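Local coordinates for protein 3-oxo-tetronate kinase (Haemophilus influenzae, PDB 1YZY) that catalyses the ATP-dependent phosphorylation of 3-oxo-tetronate to 3-oxo-tetronate 4-phosphate, a kinase step in the metabolism of four-carbon acid sugars, at residues A176-V179 and Q180-A184; L166-Y169 and A170-I173; S256-T259 and N260-V263. One frame throughout, in Å; residues are numbered along the deposited sequence.

Interaction 1 (A176-V179 and Q180-A184); sequences ASRV and QECFA
Val179 and Phe183, one helical turn apart, lie side by side and point the same way. With CG1 anti to the backbone N (chi1 173°), the valine sets that methyl over a face of the Phe183 ring, 3.7 Å from the ring centroid, in a CH-pi contact. The carbonyl oxygen of Val179 also lies over a face of the ring, near its rim, while it accepts the i to i+4 bond from Phe183 N at 2.8 Å. On another flank of the helix Arg178 bends at chi2 (58°), which brings its guanidinium back over the next turn. Cys182 SG sits over one face of that group, 3.7 Å from Arg178 CZ. Glu181 OE1 comes instead to the edge, in the guanidinium plane, and makes a long salt bridge of 3.6 Å to Arg178 NH1, the carboxylate turned almost perpendicular to the guanidinium. Arg178 NE makes its stronger salt bridge to Asp171. Val206 and Ala210 of helix 202-210 pack on Val179, and Leu207 of the same helix touches Phe183. The whole is typical of an amphipathic alpha-helix, with i to i+3 and i to i+4 side-chain pairs, laid against its neighbours in the sugar-binding N-terminal domain.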
loop_
_atom_site.group_PDB
_atom_site.type_symbol
_atom_site.label_atom_id
_atom_site.label_comp_id
_atom_site.label_asym_id
_atom_site.label_seq_id
_atom_site.Cartn_x
_atom_site.Cartn_y
_atom_site.Cartn_z
ATOM N N ALA A 176 4.546 18.312 -22.667
ATOM C CA ALA A 176 5.752 17.699 -22.120
ATOM C C ALA A 176 7.008 18.463 -22.483
ATOM O O ALA A 176 7.846 18.694 -21.621
ATOM C CB ALA A 176 5.866 16.254 -22.595
ATOM N N SER A 177 7.142 18.829 -23.758
ATOM C CA SER A 177 8.307 19.578 -24.236
ATOM C C SER A 177 8.473 20.924 -23.530
ATOM O O SER A 177 9.586 21.328 -23.207
ATOM C CB SER A 177 8.226 19.799 -25.747
ATOM O OG SER A 177 8.375 18.574 -26.438
ATOM N N ARG A 178 7.371 21.632 -23.327
ATOM C CA ARG A 178 7.413 22.921 -22.648
ATOM C C ARG A 178 7.834 22.732 -21.191
ATOM O O ARG A 178 8.499 23.589 -20.612
ATOM C CB ARG A 178 6.040 23.608 -22.724
ATOM C CG ARG A 178 5.917 24.883 -21.892
ATOM C CD ARG A 178 6.963 25.929 -22.294
ATOM N NE ARG A 178 6.958 27.085 -21.396
ATOM C CZ ARG A 178 7.993 27.904 -21.219
ATOM N NH1 ARG A 178 9.127 27.718 -21.884
ATOM N NH2 ARG A 178 7.917 28.866 -20.315
ATOM N N VAL A 179 7.379 21.638 -20.587
ATOM C CA VAL A 179 7.715 21.331 -19.202
ATOM C C VAL A 179 9.212 21.088 -19.095
ATOM O O VAL A 179 9.847 21.551 -18.161
ATOM C CB VAL A 179 6.916 20.111 -18.683
ATOM C CG1 VAL A 179 7.396 19.701 -17.301
ATOM C CG2 VAL A 179 5.440 20.462 -18.621
ATOM N N GLN A 180 9.773 20.376 -20.063
ATOM C CA GLN A 180 11.203 20.092 -20.074
ATOM C C GLN A 180 12.020 21.366 -20.264
ATOM O O GLN A 180 13.180 21.450 -19.834
ATOM C CB GLN A 180 11.540 19.092 -21.175
ATOM C CG GLN A 180 10.885 17.741 -20.967
ATOM C CD GLN A 180 11.164 16.767 -22.090
ATOM O OE1 GLN A 180 10.867 15.580 -21.975
ATOM N NE2 GLN A 180 11.737 17.260 -23.188
ATOM N N GLU A 181 11.443 22.320 -20.989
ATOM C CA GLU A 181 12.098 23.592 -21.225
ATOM C C GLU A 181 12.078 24.356 -19.903
ATOM O O GLU A 181 13.019 25.075 -19.586
ATOM C CB GLU A 181 11.386 24.376 -22.336
ATOM C CG GLU A 181 11.498 23.732 -23.723
ATOM C CD GLU A 181 10.809 24.536 -24.842
ATOM O OE1 GLU A 181 10.071 25.516 -24.564
ATOM O OE2 GLU A 181 11.014 24.172 -26.021
ATOM N N CYS A 182 10.992 24.225 -19.150
ATOM C CA CYS A 182 10.897 24.873 -17.848
ATOM C C CYS A 182 11.847 24.169 -16.867
ATOM O O CYS A 182 12.373 24.800 -15.957
ATOM C CB CYS A 182 9.467 24.819 -17.306
ATOM S SG CYS A 182 8.242 25.863 -18.162
ATOM N N PHE A 183 12.002 22.850 -17.017
ATOM C CA PHE A 183 12.905 22.068 -16.172
ATOM C C PHE A 183 14.329 22.566 -16.413
ATOM O O PHE A 183 15.121 22.706 -15.478
ATOM C CB PHE A 183 12.866 20.573 -16.529
ATOM C CG PHE A 183 11.673 19.823 -15.988
ATOM C CD1 PHE A 183 10.886 20.344 -14.975
ATOM C CD2 PHE A 183 11.345 18.572 -16.508
ATOM C CE1 PHE A 183 9.786 19.635 -14.484
ATOM C CE2 PHE A 183 10.248 17.857 -16.026
ATOM C CZ PHE A 183 9.468 18.390 -15.015
ATOM N N ALA A 184 14.661 22.767 -17.686
ATOM C CA ALA A 184 15.982 23.238 -18.074
ATOM C C ALA A 184 16.241 24.644 -17.537
ATOM O O ALA A 184 17.379 25.008 -17.223
ATOM C CB ALA A 184 16.114 23.214 -19.586
#

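Interaction 2 (L166-Y169 and A170-I173); sequences LVAY and ADVI
Tyr169 and Ile173 meet across the first turn of the short helix 169-172, and the tyrosine can be followed outward atom by atom. Its CB lies 3.0 Å from Ala170 N, the amide next in the chain. CG stays close to that same nitrogen, since chi1 of 167° places it anti to its own N and beside the carbonyl carbon, and CD2 also remains near Ala170 N. On the other limb of the ring CD1 begins to approach Ile173 CG2, and CE1 reaches it at 3.5 Å. CE2 has a different neighbour, Ile173 CD1, while CZ lies within reach of both isoleucine methyls. At the tip, OH is 4.0 Å from Ile173 CG2. Ile173 CG2 therefore rides over one face of the Tyr169 ring, toward its rim, as a CH-pi contact 26° off the ring normal.

Beneath the ring, Ile173 N bonds almost straight to Tyr169 O at 3.0 Å. Ala168, at the N-cap position, uses its carbonyl oxygen twice: Val172 N approaches in the carbonyl plane, whereas Asp171 N comes from above it. A water accepts from Ala168 N and donates to Asp171 OD2, bridging the N-cap residue to the first turn of the helix; Asp171 OD1 forms a salt bridge with Arg178 NE instead. Val167 CG1 and Val172 CG2 meet at 4.0 Å, their side chains crossing at about a right angle.

Chemically, the junction divides its work. An isoleucine methyl packs over the ring and the two valines pack on each other, while both oxygens of the Asp171 carboxylate have a polar partner. The neighbouring arginine and the donating water would be expected to favour the charged form of this aspartate.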
loop_
_atom_site.group_PDB
_atom_site.type_symbol
_atom_site.label_atom_id
_atom_site.label_comp_id
_atom_site.label_asym_id
_atom_site.label_seq_id
_atom_site.Cartn_x
_atom_site.Cartn_y
_atom_site.Cartn_z
ATOM N N LEU A 166 9.237 26.014 -9.401
ATOM C CA LEU A 166 7.857 25.705 -9.809
ATOM C C LEU A 166 7.689 25.815 -11.333
ATOM O O LEU A 166 8.241 26.671 -12.035
ATOM C CB LEU A 166 6.864 26.661 -9.143
ATOM C CG LEU A 166 5.410 26.548 -9.615
ATOM C CD1 LEU A 166 4.782 25.294 -9.056
ATOM C CD2 LEU A 166 4.608 27.754 -9.183
ATOM N N VAL A 167 6.916 24.852 -11.829
ATOM C CA VAL A 167 6.447 24.673 -13.199
ATOM C C VAL A 167 4.980 25.004 -13.134
ATOM O O VAL A 167 4.221 24.076 -12.854
ATOM C CB VAL A 167 6.665 23.274 -13.822
ATOM C CG1 VAL A 167 6.220 23.280 -15.303
ATOM C CG2 VAL A 167 8.149 22.860 -13.709
ATOM N N ALA A 168 4.554 26.251 -13.335
ATOM C CA ALA A 168 3.150 26.567 -13.204
ATOM C C ALA A 168 2.180 25.934 -14.193
ATOM O O ALA A 168 2.568 25.476 -15.270
ATOM C CB ALA A 168 3.027 28.083 -13.231
ATOM N N TYR A 169 0.917 25.900 -13.783
ATOM C CA TYR A 169 -0.187 25.360 -14.564
ATOM C C TYR A 169 -0.128 25.819 -16.020
ATOM O O TYR A 169 -0.156 25.003 -16.948
ATOM C CB TYR A 169 -1.505 25.820 -13.925
ATOM C CG TYR A 169 -2.744 25.608 -14.770
ATOM C CD1 TYR A 169 -3.349 24.349 -14.860
ATOM C CD2 TYR A 169 -3.315 26.667 -15.483
ATOM C CE1 TYR A 169 -4.490 24.151 -15.637
ATOM C CE2 TYR A 169 -4.455 26.479 -16.262
ATOM C CZ TYR A 169 -5.038 25.220 -16.332
ATOM O OH TYR A 169 -6.175 25.034 -17.081
ATOM N N ALA A 170 -0.060 27.138 -16.198
ATOM C CA ALA A 170 -0.009 27.756 -17.515
ATOM C C ALA A 170 1.009 27.106 -18.443
ATOM O O ALA A 170 0.817 27.086 -19.662
ATOM C CB ALA A 170 0.272 29.238 -17.374
ATOM N N ASP A 171 2.105 26.614 -17.872
ATOM C CA ASP A 171 3.145 25.953 -18.654
ATOM C C ASP A 171 2.922 24.459 -18.823
ATOM O O ASP A 171 3.371 23.873 -19.802
ATOM C CB ASP A 171 4.515 26.165 -18.019
ATOM C CG ASP A 171 4.995 27.589 -18.142
ATOM O OD1 ASP A 171 5.414 27.972 -19.251
ATOM O OD2 ASP A 171 4.965 28.319 -17.130
ATOM N N VAL A 172 2.309 23.823 -17.833
ATOM C CA VAL A 172 2.074 22.388 -17.937
ATOM C C VAL A 172 1.064 22.130 -19.059
ATOM O O VAL A 172 1.238 21.212 -19.866
ATOM C CB VAL A 172 1.558 21.762 -16.592
ATOM C CG1 VAL A 172 1.567 20.247 -16.685
ATOM C CG2 VAL A 172 2.419 22.198 -15.430
ATOM N N ILE A 173 0.021 22.954 -19.125
ATOM C CA ILE A 173 -0.996 22.770 -20.152
ATOM C C ILE A 173 -0.478 22.918 -21.583
ATOM O O ILE A 173 -1.207 22.650 -22.534
ATOM C CB ILE A 173 -2.217 23.667 -19.928
ATOM C CG1 ILE A 173 -1.826 25.143 -20.003
ATOM C CG2 ILE A 173 -2.859 23.326 -18.602
ATOM C CD1 ILE A 173 -2.989 26.079 -19.799
HETATM O O HOH W 1 6.146 27.894 -14.656
#

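Interaction 3 (S256-T259 and N260-V263); sequences SVMT and NKQV
Helix 257-266 of the nucleotide-binding C-terminal domain opens here, in its first two turns, next to residues assigned by similarity to ATP binding: the nearest atoms of the Thr259 side chain lie about 4 Å from the side chain of Ser254 and about 4 Å from Gly397. Ser256 holds the N-cap position, but its side chain makes no capping bond. It is the carbonyl oxygen of Ser256 that starts the helical ladder, receiving Asn260 N at 3.0 Å nearly in line with the C=O bond. Met258 O to Gln262 N and Thr259 O to Val263 N continue the series, while the bond from Lys261 N to Val257 O is weak.

Met258 leaves the backbone with CG anti to N (chi1 180°), then bends at chi2 and again at chi3, so that the thioether curls over the following turn. Its CG packs against the amide carbon of Gln262, CD, at 3.8 Å. SD lies between the two chains that it crosses, equally near Gln262 CG and Lys261 CE. Both crossings are close to a right angle.

Gln262 runs extended beyond CG along the buried flank, with OE1 3.4 Å from Thr259 CA. Its amide serves two outside partners: OE1 accepts from Lys395 NZ, and NE2 donates to Lys401 O. Thr259 OG1 is hydrogen-bonded to Lys395 NZ as well, so a single lysine bonds to side chains one turn apart, beside the probable ATP site. Asn260 ND2 donates a hydrogen bond to Val310 O. One turn on from Thr259, Val263 brings CG2 to the threonine methyl, the two CG2 atoms 4.2 Å apart. Lys261, bent at chi3, runs past Val257 O and ends with NZ 3.5 Å from Met258 CE.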
loop_
_atom_site.group_PDB
_atom_site.type_symbol
_atom_site.label_atom_id
_atom_site.label_comp_id
_atom_site.label_asym_id
_atom_site.label_seq_id
_atom_site.Cartn_x
_atom_site.Cartn_y
_atom_site.Cartn_z
ATOM N N SER A 256 -15.837 -5.054 12.800
ATOM C CA SER A 256 -16.304 -3.786 12.263
ATOM C C SER A 256 -17.669 -3.968 11.614
ATOM O O SER A 256 -18.047 -5.076 11.238
ATOM C CB SER A 256 -15.304 -3.220 11.254
ATOM O OG SER A 256 -14.272 -2.503 11.921
ATOM N N VAL A 257 -18.418 -2.878 11.518
ATOM C CA VAL A 257 -19.747 -2.906 10.925
ATOM C C VAL A 257 -19.797 -3.603 9.566
ATOM O O VAL A 257 -20.702 -4.409 9.316
ATOM C CB VAL A 257 -20.330 -1.478 10.790
ATOM C CG1 VAL A 257 -20.651 -0.923 12.164
ATOM C CG2 VAL A 257 -19.335 -0.560 10.068
ATOM N N MET A 258 -18.839 -3.284 8.695
ATOM C CA MET A 258 -18.787 -3.874 7.359
ATOM C C MET A 258 -18.459 -5.366 7.366
ATOM O O MET A 258 -19.057 -6.140 6.613
ATOM C CB MET A 258 -17.799 -3.115 6.469
ATOM C CG MET A 258 -17.686 -3.679 5.062
ATOM S SD MET A 258 -19.294 -4.128 4.375
ATOM C CE MET A 258 -19.917 -2.544 3.893
ATOM N N THR A 259 -17.530 -5.767 8.228
ATOM C CA THR A 259 -17.140 -7.169 8.319
ATOM C C THR A 259 -18.279 -8.035 8.868
ATOM O O THR A 259 -18.524 -9.139 8.374
ATOM C CB THR A 259 -15.874 -7.349 9.184
ATOM O OG1 THR A 259 -14.806 -6.566 8.636
ATOM C CG2 THR A 259 -15.448 -8.814 9.209
ATOM N N ASN A 260 -18.977 -7.529 9.879
ATOM C CA ASN A 260 -20.083 -8.255 10.476
ATOM C C ASN A 260 -21.146 -8.577 9.446
ATOM O O ASN A 260 -21.791 -9.622 9.517
ATOM C CB ASN A 260 -20.701 -7.458 11.611
ATOM C CG ASN A 260 -20.329 -8.003 12.959
ATOM O OD1 ASN A 260 -20.988 -8.906 13.482
ATOM N ND2 ASN A 260 -19.272 -7.459 13.543
ATOM N N LYS A 261 -21.346 -7.660 8.507
ATOM C CA LYS A 261 -22.327 -7.853 7.450
ATOM C C LYS A 261 -21.809 -8.839 6.410
ATOM O O LYS A 261 -22.582 -9.630 5.870
ATOM C CB LYS A 261 -22.673 -6.515 6.788
ATOM C CG LYS A 261 -23.429 -5.557 7.701
ATOM C CD LYS A 261 -23.761 -4.244 7.001
ATOM C CE LYS A 261 -22.496 -3.509 6.579
ATOM N NZ LYS A 261 -22.781 -2.223 5.892
ATOM N N GLN A 262 -20.513 -8.766 6.113
ATOM C CA GLN A 262 -19.886 -9.657 5.134
ATOM C C GLN A 262 -19.897 -11.106 5.633
ATOM O O GLN A 262 -19.931 -12.048 4.837
ATOM C CB GLN A 262 -18.447 -9.206 4.836
ATOM C CG GLN A 262 -18.344 -7.852 4.135
ATOM C CD GLN A 262 -16.920 -7.320 4.084
ATOM O OE1 GLN A 262 -16.225 -7.290 5.091
ATOM N NE2 GLN A 262 -16.480 -6.913 2.905
ATOM N N VAL A 263 -19.816 -11.269 6.953
ATOM C CA VAL A 263 -19.837 -12.587 7.593
ATOM C C VAL A 263 -21.279 -13.096 7.613
ATOM O O VAL A 263 -21.548 -14.258 7.319
ATOM C CB VAL A 263 -19.293 -12.512 9.055
ATOM C CG1 VAL A 263 -19.585 -13.802 9.807
ATOM C CG2 VAL A 263 -17.790 -12.238 9.053
#

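Overall arrangement
Along the chain, interaction 2 comes first, interaction 1 follows almost at once, and interaction 3 lies far downstream. The first two belong to the sugar-binding N-terminal domain, where helices 169-172 and 176-188 succeed one another after strand 164-167. Their centres are 9 Å apart, and they touch directly through the Arg178 NE to Asp171 OD1 salt bridge of 2.8 Å and through packing of Phe183 on Val167. Interaction 3 occupies helix 257-266 in the nucleotide-binding domain, its centre about 50 Å from that of interaction 1, on opposite sides of the chain's centre. Two contacts thus form one continuous patch remote from the annotated sites, whereas the third adjoins the probable ATP site.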